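Local coordinates for tartronic semialdehyde reductase (Salmonella typhimurium, PDB 1YB4), which probably catalyses the reversible reduction of tartronate semialdehyde (2-hydroxy-3-oxopropanoate) to (R)-glycerate with NADH or NADPH as hydride donor, at residues A[171-176]-A[243-248]; A[182-187]-A[260-265]; A[25-30]-A[149-154]; A[18-23]-A[42-47]. All coordinates share one frame; numbering follows the deposited sequence.

In the fold
Contacts 4 and 3 come first along the chain and alternate there, both within the N-terminal nucleotide-binding domain; contacts 1 and 2 alternate in the same way within the helical C-terminal domain. Contacts 3 and 4 have centres 10 Å apart and meet at strand 28-31, which lies at one edge of the chain's sheet and directly follows helix 15-24. Contacts 1 and 2, 14 Å apart between centres, share the long helix 167-195, against which the successive helices 235-251 and 257-271 pack. The two pairs lie on opposite sides of the chain's centre. Contact 1 holds the predicted active-site Lys172, while contacts 2, 3 and 4 lie away from it.

Contact 1 of 4, residues A[171-176]-A[243-248]; sequences CKVANQ and NLALQS
Leu244 meets Val173 by the root of its side chain: its CB lies 4.4 Å from Val173 CG2, a loose apolar touch. One residue on, Ala245 makes the close approach. Its CB is 3.5 Å from Val173 CG1, and that same methyl also sits 3.6 Å from Ala245 CA, so the valine branch rests on the backbone as well as on the small side chain. The backbones come near here, with Val173 CA and Ala245 CA 5.9 Å apart. The valine torsion divides the work: CG1 is anti to the backbone N (chi1 173°) and goes to Ala245, while CG2, beside the backbone N, is left for Leu244. This is helix-on-helix packing in the all-helical C-terminal domain of the HIBADH-related family, and helix 167-195 also carries Lys172, the predicted active-site residue, whose NZ is hydrogen-bonded to Ser97 OG and Val122 O. Ser248, a turn after Leu244, points its CB toward the same helix but turns its hydroxyl back: Ser248 OG donates to Leu244 O at 2.8 Å, from above the carbonyl plane. That oxygen also accepts from Ser248 N. Phe192 of a second subunit packs on both Val173 and Ser248.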
loop_
_atom_site.group_PDB
_atom_site.type_symbol
_atom_site.label_atom_id
_atom_site.label_comp_id
_atom_site.label_asym_id
_atom_site.label_seq_id
_atom_site.Cartn_x
_atom_site.Cartn_y
_atom_site.Cartn_z
ATOM N N CYS A 171 -12.358 -0.016 -21.107
ATOM C CA CYS A 171 -11.426 1.017 -21.548
ATOM C C CYS A 171 -11.533 2.253 -20.656
ATOM O O CYS A 171 -10.531 2.869 -20.298
ATOM C CB CYS A 171 -11.707 1.388 -22.999
ATOM S SG CYS A 171 -10.416 2.396 -23.751
ATOM N N LYS A 172 -12.755 2.617 -20.291
ATOM C CA LYS A 172 -12.953 3.769 -19.426
ATOM C C LYS A 172 -12.309 3.514 -18.055
ATOM O O LYS A 172 -11.605 4.375 -17.540
ATOM C CB LYS A 172 -14.448 4.053 -19.255
ATOM C CG LYS A 172 -14.775 5.187 -18.282
ATOM C CD LYS A 172 -14.195 6.508 -18.746
ATOM C CE LYS A 172 -14.531 7.627 -17.774
ATOM N NZ LYS A 172 -16.000 7.681 -17.508
ATOM N N VAL A 173 -12.545 2.341 -17.468
ATOM C CA VAL A 173 -11.984 2.044 -16.149
ATOM C C VAL A 173 -10.476 2.160 -16.174
ATOM O O VAL A 173 -9.879 2.735 -15.262
ATOM C CB VAL A 173 -12.361 0.632 -15.656
ATOM C CG1 VAL A 173 -11.618 0.310 -14.366
ATOM C CG2 VAL A 173 -13.843 0.559 -15.403
ATOM N N ALA A 174 -9.872 1.618 -17.231
ATOM C CA ALA A 174 -8.421 1.653 -17.402
ATOM C C ALA A 174 -7.927 3.099 -17.442
ATOM O O ALA A 174 -6.877 3.423 -16.891
ATOM C CB ALA A 174 -8.026 0.913 -18.681
ATOM N N ASN A 175 -8.700 3.958 -18.097
ATOM C CA ASN A 175 -8.380 5.377 -18.204
ATOM C C ASN A 175 -8.356 5.993 -16.795
ATOM O O ASN A 175 -7.379 6.645 -16.394
ATOM C CB ASN A 175 -9.434 6.084 -19.085
ATOM C CG ASN A 175 -9.077 7.545 -19.402
ATOM O OD1 ASN A 175 -9.364 8.465 -18.625
ATOM N ND2 ASN A 175 -8.437 7.756 -20.549
ATOM N N GLN A 176 -9.421 5.761 -16.035
ATOM C CA GLN A 176 -9.524 6.317 -14.688
ATOM C C GLN A 176 -8.476 5.825 -13.707
ATOM O O GLN A 176 -8.088 6.559 -12.801
ATOM C CB GLN A 176 -10.932 6.085 -14.151
ATOM C CG GLN A 176 -11.985 6.795 -14.984
ATOM C CD GLN A 176 -11.628 8.257 -15.237
ATOM O OE1 GLN A 176 -11.061 8.612 -16.276
ATOM N NE2 GLN A 176 -11.940 9.103 -14.275
ATOM N N ASN A 243 -14.086 3.030 -7.672
ATOM C CA ASN A 243 -14.859 1.970 -7.034
ATOM C C ASN A 243 -15.241 0.917 -8.080
ATOM O O ASN A 243 -15.342 -0.277 -7.760
ATOM C CB ASN A 243 -16.114 2.520 -6.362
ATOM C CG ASN A 243 -16.733 1.521 -5.393
ATOM O OD1 ASN A 243 -17.944 1.315 -5.393
ATOM N ND2 ASN A 243 -15.898 0.891 -4.565
ATOM N N LEU A 244 -15.452 1.346 -9.325
ATOM C CA LEU A 244 -15.758 0.397 -10.391
ATOM C C LEU A 244 -14.536 -0.477 -10.599
ATOM O O LEU A 244 -14.639 -1.696 -10.653
ATOM C CB LEU A 244 -16.074 1.123 -11.683
ATOM C CG LEU A 244 -17.510 1.597 -11.783
ATOM C CD1 LEU A 244 -17.665 2.501 -12.993
ATOM C CD2 LEU A 244 -18.414 0.376 -11.867
ATOM N N ALA A 245 -13.374 0.160 -10.708
ATOM C CA ALA A 245 -12.113 -0.561 -10.895
ATOM C C ALA A 245 -11.880 -1.568 -9.769
ATOM O O ALA A 245 -11.595 -2.734 -10.024
ATOM C CB ALA A 245 -10.943 0.412 -10.957
ATOM N N LEU A 246 -12.008 -1.123 -8.524
ATOM C CA LEU A 246 -11.797 -2.024 -7.390
ATOM C C LEU A 246 -12.839 -3.156 -7.286
ATOM O O LEU A 246 -12.505 -4.267 -6.897
ATOM C CB LEU A 246 -11.736 -1.209 -6.090
ATOM C CG LEU A 246 -10.467 -0.355 -5.973
ATOM C CD1 LEU A 246 -10.606 0.657 -4.855
ATOM C CD2 LEU A 246 -9.271 -1.276 -5.739
ATOM N N GLN A 247 -14.090 -2.882 -7.637
ATOM C CA GLN A 247 -15.109 -3.925 -7.590
ATOM C C GLN A 247 -14.874 -4.895 -8.751
ATOM O O GLN A 247 -15.063 -6.104 -8.602
ATOM C CB GLN A 247 -16.519 -3.327 -7.677
ATOM C CG GLN A 247 -16.966 -2.567 -6.438
ATOM C CD GLN A 247 -17.019 -3.446 -5.191
ATOM O OE1 GLN A 247 -16.018 -3.637 -4.499
ATOM N NE2 GLN A 247 -18.192 -3.998 -4.910
ATOM N N SER A 248 -14.459 -4.361 -9.901
ATOM C CA SER A 248 -14.165 -5.187 -11.071
ATOM C C SER A 248 -12.952 -6.042 -10.730
ATOM O O SER A 248 -12.918 -7.256 -10.968
ATOM C CB SER A 248 -13.836 -4.311 -12.290
ATOM O OG SER A 248 -14.951 -3.525 -12.690
#

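Contact 2 of 4, residues A[182-187]-A[260-265]; sequences NIEAVS and ATCQEL
Two helical segments face each other with Glu184 CA and Cys262 CA 7.1 Å apart, their nearest pair of CA atoms. They belong to helices 167-195 and 257-271 of the helical C-terminal domain, and the contact between them is buried and made by three side chains. Glu184 presents its aliphatic part to the other helix. Its CB lies 3.7 Å from Cys262 SG, and its CG is 3.4 Å from Leu265 CD1. CG stands anti to the backbone N (chi1 -159°), and the chain then bends at chi2 (-84°), carrying the carboxylate past the leucine methyl; the two side chains cross at about a right angle. Leu265 CD1 therefore touches both the stem of the glutamate and its head, with Glu184 OE2 3.4 Å away. Such an apolar neighbour, together with the nearby like-charged Glu188, might raise the proton affinity of the carboxylate. Leu286 of helix 283-290 also packs on Glu184, as does Asn258 of a second subunit, so the glutamate also takes part in the packing between subunits. On the first helix, Ser187 OG donates to Ile183 O at 2.7 Å, and Ser187 N reaches the same oxygen from the opposite face of the carbonyl plane.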
loop_
_atom_site.group_PDB
_atom_site.type_symbol
_atom_site.label_atom_id
_atom_site.label_comp_id
_atom_site.label_asym_id
_atom_site.label_seq_id
_atom_site.Cartn_x
_atom_site.Cartn_y
_atom_site.Cartn_z
ATOM N N ASN A 182 -1.394 8.447 -11.984
ATOM C CA ASN A 182 -0.473 9.475 -12.501
ATOM C C ASN A 182 -0.571 10.738 -11.648
ATOM O O ASN A 182 0.452 11.351 -11.312
ATOM C CB ASN A 182 -0.782 9.800 -13.958
ATOM C CG ASN A 182 -0.159 8.809 -14.907
ATOM O OD1 ASN A 182 0.168 7.685 -14.515
ATOM N ND2 ASN A 182 0.006 9.208 -16.167
ATOM N N ILE A 183 -1.793 11.113 -11.274
ATOM C CA ILE A 183 -1.981 12.292 -10.434
ATOM C C ILE A 183 -1.284 12.077 -9.091
ATOM O O ILE A 183 -0.624 12.978 -8.576
ATOM C CB ILE A 183 -3.491 12.600 -10.183
ATOM C CG1 ILE A 183 -4.143 13.088 -11.480
ATOM C CG2 ILE A 183 -3.638 13.670 -9.125
ATOM C CD1 ILE A 183 -5.675 13.244 -11.407
ATOM N N GLU A 184 -1.409 10.880 -8.530
ATOM C CA GLU A 184 -0.792 10.604 -7.245
ATOM C C GLU A 184 0.727 10.612 -7.386
ATOM O O GLU A 184 1.447 11.072 -6.492
ATOM C CB GLU A 184 -1.288 9.260 -6.712
ATOM C CG GLU A 184 -1.142 9.070 -5.203
ATOM C CD GLU A 184 0.237 8.589 -4.793
ATOM O OE1 GLU A 184 0.976 8.071 -5.661
ATOM O OE2 GLU A 184 0.569 8.709 -3.591
ATOM N N ALA A 185 1.216 10.120 -8.516
ATOM C CA ALA A 185 2.653 10.094 -8.742
ATOM C C ALA A 185 3.242 11.509 -8.759
ATOM O O ALA A 185 4.224 11.789 -8.072
ATOM C CB ALA A 185 2.970 9.359 -10.037
ATOM N N VAL A 186 2.643 12.404 -9.537
ATOM C CA VAL A 186 3.129 13.782 -9.602
ATOM C C VAL A 186 3.094 14.404 -8.194
ATOM O O VAL A 186 3.985 15.180 -7.825
ATOM C CB VAL A 186 2.265 14.628 -10.595
ATOM C CG1 VAL A 186 2.840 16.038 -10.753
ATOM C CG2 VAL A 186 2.223 13.917 -11.953
ATOM N N SER A 187 2.082 14.043 -7.405
ATOM C CA SER A 187 1.930 14.551 -6.034
ATOM C C SER A 187 3.080 14.121 -5.103
ATOM O O SER A 187 3.598 14.918 -4.315
ATOM C CB SER A 187 0.606 14.056 -5.437
ATOM O OG SER A 187 -0.507 14.405 -6.246
ATOM N N ALA A 260 -5.873 0.714 -5.154
ATOM C CA ALA A 260 -6.487 0.550 -3.844
ATOM C C ALA A 260 -6.074 1.714 -2.950
ATOM O O ALA A 260 -6.927 2.351 -2.323
ATOM C CB ALA A 260 -6.071 -0.768 -3.214
ATOM N N THR A 261 -4.773 1.995 -2.900
ATOM C CA THR A 261 -4.269 3.095 -2.086
ATOM C C THR A 261 -4.831 4.430 -2.543
ATOM O O THR A 261 -5.250 5.228 -1.721
ATOM C CB THR A 261 -2.731 3.211 -2.138
ATOM O OG1 THR A 261 -2.136 1.961 -1.769
ATOM C CG2 THR A 261 -2.252 4.303 -1.174
ATOM N N CYS A 262 -4.829 4.683 -3.848
ATOM C CA CYS A 262 -5.354 5.952 -4.360
ATOM C C CYS A 262 -6.763 6.224 -3.866
ATOM O O CYS A 262 -7.103 7.363 -3.541
ATOM C CB CYS A 262 -5.333 5.983 -5.889
ATOM S SG CYS A 262 -3.727 6.480 -6.543
ATOM N N GLN A 263 -7.578 5.175 -3.790
ATOM C CA GLN A 263 -8.956 5.332 -3.332
ATOM C C GLN A 263 -8.932 5.771 -1.870
ATOM O O GLN A 263 -9.724 6.616 -1.451
ATOM C CB GLN A 263 -9.718 4.010 -3.470
ATOM C CG GLN A 263 -11.198 4.061 -3.068
ATOM C CD GLN A 263 -12.024 4.958 -3.985
ATOM O OE1 GLN A 263 -11.731 6.146 -4.150
ATOM N NE2 GLN A 263 -13.063 4.389 -4.584
ATOM N N GLU A 264 -8.011 5.210 -1.094
ATOM C CA GLU A 264 -7.904 5.568 0.318
ATOM C C GLU A 264 -7.404 7.001 0.491
ATOM O O GLU A 264 -7.838 7.708 1.404
ATOM C CB GLU A 264 -6.972 4.593 1.046
ATOM C CG GLU A 264 -7.480 3.173 1.061
ATOM C CD GLU A 264 -8.929 3.080 1.520
ATOM O OE1 GLU A 264 -9.223 3.489 2.662
ATOM O OE2 GLU A 264 -9.774 2.600 0.734
ATOM N N LEU A 265 -6.480 7.417 -0.372
ATOM C CA LEU A 265 -5.956 8.779 -0.310
ATOM C C LEU A 265 -7.099 9.769 -0.632
ATOM O O LEU A 265 -7.177 10.858 -0.055
ATOM C CB LEU A 265 -4.789 8.945 -1.290
ATOM C CG LEU A 265 -3.488 8.168 -1.006
ATOM C CD1 LEU A 265 -2.519 8.369 -2.153
ATOM C CD2 LEU A 265 -2.855 8.640 0.289
#

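Contact 3 of 4, residues A[25-30]-A[149-154]; sequences AGHQLH and KPLFDI
His27 and Leu151 make the one aromatic interaction here, an off-centre CH-pi contact. The leucine methyl CD2 stands 4.1 Å from the centroid of the His27 ring, 30° off the ring normal, and is displaced to the side of NE2 and CE1, with His27 NE2 itself 3.7 Å away. The other touches across the contact centre on a single methyl, Ile154 CD1. It makes an apolar contact with Ala25 CB at 3.7 Å and also comes up to the edge of the histidine ring, near its plane, 4.0 Å from His27 NE2. The imidazole is thus touched by two methyls from different directions. Ile154 can do this because CG1 is anti to its carbonyl carbon (chi1 -59°) and the chain runs on extended to CD1. A charged pair lies along the helix itself: Lys149 NZ forms a salt bridge with Asp153 OD2 at 2.8 Å, meeting the carboxylate on its syn side. Between the touching residues Ala25 and His27, Gly26 with positive phi closes helix 15-24 in a Schellman motif and turns the chain into strand 28-31. His27 and Leu151 share Leu6 of strand 5-8 as a neighbour. Helix 142-155 lies against the helix-to-strand turn of the Rossmann-type nucleotide-binding domain.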
loop_
_atom_site.group_PDB
_atom_site.type_symbol
_atom_site.label_atom_id
_atom_site.label_comp_id
_atom_site.label_asym_id
_atom_site.label_seq_id
_atom_site.Cartn_x
_atom_site.Cartn_y
_atom_site.Cartn_z
ATOM N N ALA A 25 -28.514 19.434 -33.984
ATOM C CA ALA A 25 -28.054 19.015 -35.302
ATOM C C ALA A 25 -29.205 18.646 -36.231
ATOM O O ALA A 25 -28.978 18.180 -37.348
ATOM C CB ALA A 25 -27.099 17.849 -35.181
ATOM N N GLY A 26 -30.436 18.842 -35.763
ATOM C CA GLY A 26 -31.596 18.545 -36.588
ATOM C C GLY A 26 -32.353 17.269 -36.264
ATOM O O GLY A 26 -33.456 17.045 -36.773
ATOM N N HIS A 27 -31.773 16.426 -35.421
ATOM C CA HIS A 27 -32.415 15.170 -35.062
ATOM C C HIS A 27 -33.638 15.375 -34.178
ATOM O O HIS A 27 -33.732 16.353 -33.435
ATOM C CB HIS A 27 -31.403 14.255 -34.371
ATOM C CG HIS A 27 -30.252 13.881 -35.247
ATOM N ND1 HIS A 27 -30.373 12.984 -36.285
ATOM C CD2 HIS A 27 -28.981 14.345 -35.295
ATOM C CE1 HIS A 27 -29.226 12.914 -36.940
ATOM N NE2 HIS A 27 -28.365 13.732 -36.359
ATOM N N GLN A 28 -34.590 14.458 -34.283
ATOM C CA GLN A 28 -35.788 14.543 -33.469
ATOM C C GLN A 28 -35.585 13.552 -32.344
ATOM O O GLN A 28 -35.420 12.354 -32.576
ATOM C CB GLN A 28 -37.035 14.176 -34.277
ATOM C CG GLN A 28 -38.286 14.901 -33.795
ATOM C CD GLN A 28 -38.246 16.406 -34.077
ATOM O OE1 GLN A 28 -37.316 17.117 -33.668
ATOM N NE2 GLN A 28 -39.265 16.896 -34.780
ATOM N N LEU A 29 -35.588 14.062 -31.122
ATOM C CA LEU A 29 -35.375 13.231 -29.960
ATOM C C LEU A 29 -36.552 13.102 -29.025
ATOM O O LEU A 29 -37.236 14.077 -28.712
ATOM C CB LEU A 29 -34.196 13.762 -29.150
ATOM C CG LEU A 29 -32.783 13.295 -29.484
ATOM C CD1 LEU A 29 -32.466 13.486 -30.960
ATOM C CD2 LEU A 29 -31.820 14.078 -28.613
ATOM N N HIS A 30 -36.776 11.878 -28.574
ATOM C CA HIS A 30 -37.819 11.615 -27.613
ATOM C C HIS A 30 -36.995 11.338 -26.365
ATOM O O HIS A 30 -36.329 10.310 -26.260
ATOM C CB HIS A 30 -38.642 10.405 -28.041
ATOM C CG HIS A 30 -39.682 10.720 -29.072
ATOM N ND1 HIS A 30 -40.902 11.271 -28.749
ATOM C CD2 HIS A 30 -39.694 10.536 -30.416
ATOM C CE1 HIS A 30 -41.624 11.408 -29.848
ATOM N NE2 HIS A 30 -40.915 10.969 -30.872
ATOM N N LYS A 149 -21.839 6.133 -35.481
ATOM C CA LYS A 149 -20.678 7.011 -35.635
ATOM C C LYS A 149 -20.967 8.482 -35.922
ATOM O O LYS A 149 -20.362 9.353 -35.305
ATOM C CB LYS A 149 -19.738 6.440 -36.707
ATOM C CG LYS A 149 -18.421 7.196 -36.883
ATOM C CD LYS A 149 -17.720 7.466 -35.549
ATOM C CE LYS A 149 -16.284 7.921 -35.764
ATOM N NZ LYS A 149 -16.180 9.091 -36.687
ATOM N N PRO A 150 -21.876 8.781 -36.870
ATOM C CA PRO A 150 -22.204 10.183 -37.194
ATOM C C PRO A 150 -22.753 10.953 -35.984
ATOM O O PRO A 150 -22.577 12.177 -35.870
ATOM C CB PRO A 150 -23.240 10.052 -38.304
ATOM C CG PRO A 150 -22.831 8.788 -38.980
ATOM C CD PRO A 150 -22.512 7.863 -37.830
ATOM N N LEU A 151 -23.423 10.228 -35.090
ATOM C CA LEU A 151 -23.979 10.834 -33.888
ATOM C C LEU A 151 -22.852 11.032 -32.880
ATOM O O LEU A 151 -22.750 12.083 -32.250
ATOM C CB LEU A 151 -25.059 9.940 -33.298
ATOM C CG LEU A 151 -26.102 9.465 -34.304
ATOM C CD1 LEU A 151 -27.160 8.661 -33.567
ATOM C CD2 LEU A 151 -26.725 10.654 -35.026
ATOM N N PHE A 152 -22.008 10.021 -32.713
ATOM C CA PHE A 152 -20.887 10.172 -31.790
ATOM C C PHE A 152 -20.079 11.406 -32.214
ATOM O O PHE A 152 -19.594 12.164 -31.363
ATOM C CB PHE A 152 -19.971 8.944 -31.822
ATOM C CG PHE A 152 -20.524 7.735 -31.112
ATOM C CD1 PHE A 152 -21.253 7.866 -29.927
ATOM C CD2 PHE A 152 -20.268 6.457 -31.598
ATOM C CE1 PHE A 152 -21.718 6.736 -29.230
ATOM C CE2 PHE A 152 -20.730 5.318 -30.904
ATOM C CZ PHE A 152 -21.452 5.461 -29.725
ATOM N N ASP A 153 -19.957 11.608 -33.531
ATOM C CA ASP A 153 -19.195 12.733 -34.093
ATOM C C ASP A 153 -19.710 14.072 -33.613
ATOM O O ASP A 153 -18.958 15.036 -33.529
ATOM C CB ASP A 153 -19.230 12.719 -35.625
ATOM C CG ASP A 153 -18.180 11.807 -36.234
ATOM O OD1 ASP A 153 -18.291 11.486 -37.437
ATOM O OD2 ASP A 153 -17.238 11.423 -35.524
ATOM N N ILE A 154 -21.002 14.132 -33.317
ATOM C CA ILE A 154 -21.612 15.359 -32.827
ATOM C C ILE A 154 -21.328 15.494 -31.340
ATOM O O ILE A 154 -21.152 16.594 -30.840
ATOM C CB ILE A 154 -23.131 15.330 -33.010
ATOM C CG1 ILE A 154 -23.469 15.163 -34.483
ATOM C CG2 ILE A 154 -23.746 16.599 -32.459
ATOM C CD1 ILE A 154 -24.923 14.901 -34.724
#

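Contact 4 of 4, residues A[18-23]-A[42-47]; sequences MAINLA and LSLGAV
One leucine does almost all the touching from a segment without regular secondary structure: Leu44 alone reaches both Ala23 and Ile20 on the facing helix. Its CD2 methyl is the working atom. It lies 3.8 Å from Ala23 CB, and Leu44 CG comes nearly as close to that CB, at 3.9 Å. The same CD2 is 3.8 Å from the backbone oxygen Ile20 O, and the more distant Ile20 CG2 stands 4.2 Å from it. The methyl therefore fits over the helix surface between residues three apart, touching main chain as well as side chains. With CG anti to the backbone N (chi1 -161°), the isobutyl group reaches out from the turn toward the helix. Ala23, small and pointing at the loop, lets the backbones approach to 6.3 Å between Ala23 CA and Leu44 CA. The turn is held by its own backbone: the short helix 39-42 ends in a Schellman motif with Gly45 at the C-prime position, where Ala46 N reaches back to Leu41 O and Gly45 N bonds to Leu42 O at 3.3 Å. Ala46 then points its CB toward the helix and packs on Val31, and Val47 pairs by backbone hydrogen bonds with Leu29 and Val31. After strand 28-31 and the short helix 39-42, the chain lies against helix 15-24, the first helix of a Rossmann-type domain, which follows strand 5-8 and a probable GxGxxG dinucleotide-binding turn.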
loop_
_atom_site.group_PDB
_atom_site.type_symbol
_atom_site.label_atom_id
_atom_site.label_comp_id
_atom_site.label_asym_id
_atom_site.label_seq_id
_atom_site.Cartn_x
_atom_site.Cartn_y
_atom_site.Cartn_z
HETATM N N MSE A 18 -25.809 16.734 -23.886
HETATM C CA MSE A 18 -25.567 15.796 -24.975
HETATM C C MSE A 18 -26.803 15.751 -25.861
HETATM O O MSE A 18 -26.698 15.823 -27.098
HETATM C CB MSE A 18 -25.238 14.408 -24.423
HETATM C CG MSE A 18 -23.825 14.350 -23.826
HETATM SE SE MSE A 18 -23.446 12.847 -22.668
HETATM C CE MSE A 18 -22.963 11.539 -24.031
ATOM N N ALA A 19 -27.970 15.654 -25.222
ATOM C CA ALA A 19 -29.236 15.628 -25.937
ATOM C C ALA A 19 -29.352 16.944 -26.713
ATOM O O ALA A 19 -29.710 16.952 -27.903
ATOM C CB ALA A 19 -30.407 15.473 -24.947
ATOM N N ILE A 20 -29.031 18.049 -26.037
ATOM C CA ILE A 20 -29.081 19.370 -26.659
ATOM C C ILE A 20 -28.207 19.428 -27.916
ATOM O O ILE A 20 -28.561 20.080 -28.888
ATOM C CB ILE A 20 -28.634 20.475 -25.681
ATOM C CG1 ILE A 20 -29.637 20.579 -24.535
ATOM C CG2 ILE A 20 -28.519 21.804 -26.410
ATOM C CD1 ILE A 20 -29.437 21.796 -23.641
ATOM N N ASN A 21 -27.064 18.754 -27.908
ATOM C CA ASN A 21 -26.213 18.758 -29.090
ATOM C C ASN A 21 -26.811 17.936 -30.236
ATOM O O ASN A 21 -26.661 18.299 -31.397
ATOM C CB ASN A 21 -24.815 18.227 -28.767
ATOM C CG ASN A 21 -23.802 19.331 -28.614
ATOM O OD1 ASN A 21 -23.882 20.139 -27.694
ATOM N ND2 ASN A 21 -22.842 19.380 -29.530
ATOM N N LEU A 22 -27.466 16.822 -29.917
ATOM C CA LEU A 22 -28.077 15.988 -30.950
ATOM C C LEU A 22 -29.288 16.715 -31.555
ATOM O O LEU A 22 -29.505 16.689 -32.775
ATOM C CB LEU A 22 -28.525 14.649 -30.361
ATOM C CG LEU A 22 -27.429 13.663 -29.946
ATOM C CD1 LEU A 22 -28.070 12.486 -29.268
ATOM C CD2 LEU A 22 -26.636 13.199 -31.166
ATOM N N ALA A 23 -30.063 17.371 -30.694
ATOM C CA ALA A 23 -31.237 18.106 -31.132
ATOM C C ALA A 23 -30.820 19.295 -31.994
ATOM O O ALA A 23 -31.465 19.615 -32.994
ATOM C CB ALA A 23 -32.028 18.572 -29.922
ATOM N N LEU A 42 -36.234 21.279 -24.963
ATOM C CA LEU A 42 -37.661 21.125 -25.188
ATOM C C LEU A 42 -37.985 22.003 -26.389
ATOM O O LEU A 42 -38.557 21.534 -27.373
ATOM C CB LEU A 42 -38.474 21.562 -23.963
ATOM C CG LEU A 42 -38.703 20.472 -22.911
ATOM C CD1 LEU A 42 -39.469 21.032 -21.727
ATOM C CD2 LEU A 42 -39.472 19.313 -23.537
ATOM N N SER A 43 -37.578 23.266 -26.319
ATOM C CA SER A 43 -37.824 24.216 -27.399
ATOM C C SER A 43 -36.827 24.041 -28.537
ATOM O O SER A 43 -36.389 25.023 -29.137
ATOM C CB SER A 43 -37.716 25.650 -26.877
ATOM O OG SER A 43 -36.355 26.015 -26.693
ATOM N N LEU A 44 -36.470 22.796 -28.833
ATOM C CA LEU A 44 -35.511 22.511 -29.893
ATOM C C LEU A 44 -35.965 21.267 -30.639
ATOM O O LEU A 44 -35.296 20.814 -31.570
ATOM C CB LEU A 44 -34.112 22.304 -29.292
ATOM C CG LEU A 44 -32.846 22.418 -30.153
ATOM C CD1 LEU A 44 -32.793 23.761 -30.840
ATOM C CD2 LEU A 44 -31.614 22.251 -29.276
ATOM N N GLY A 45 -37.109 20.719 -30.223
ATOM C CA GLY A 45 -37.649 19.541 -30.883
ATOM C C GLY A 45 -37.878 18.333 -29.996
ATOM O O GLY A 45 -38.786 17.529 -30.232
ATOM N N ALA A 46 -37.045 18.194 -28.976
ATOM C CA ALA A 46 -37.159 17.078 -28.064
ATOM C C ALA A 46 -38.564 17.006 -27.487
ATOM O O ALA A 46 -39.144 18.012 -27.074
ATOM C CB ALA A 46 -36.129 17.211 -26.939
ATOM N N VAL A 47 -39.103 15.794 -27.484
ATOM C CA VAL A 47 -40.429 15.519 -26.957
ATOM C C VAL A 47 -40.246 14.795 -25.635
ATOM O O VAL A 47 -39.896 13.615 -25.625
ATOM C CB VAL A 47 -41.224 14.599 -27.903
ATOM C CG1 VAL A 47 -42.631 14.421 -27.384
ATOM C CG2 VAL A 47 -41.230 15.165 -29.311
#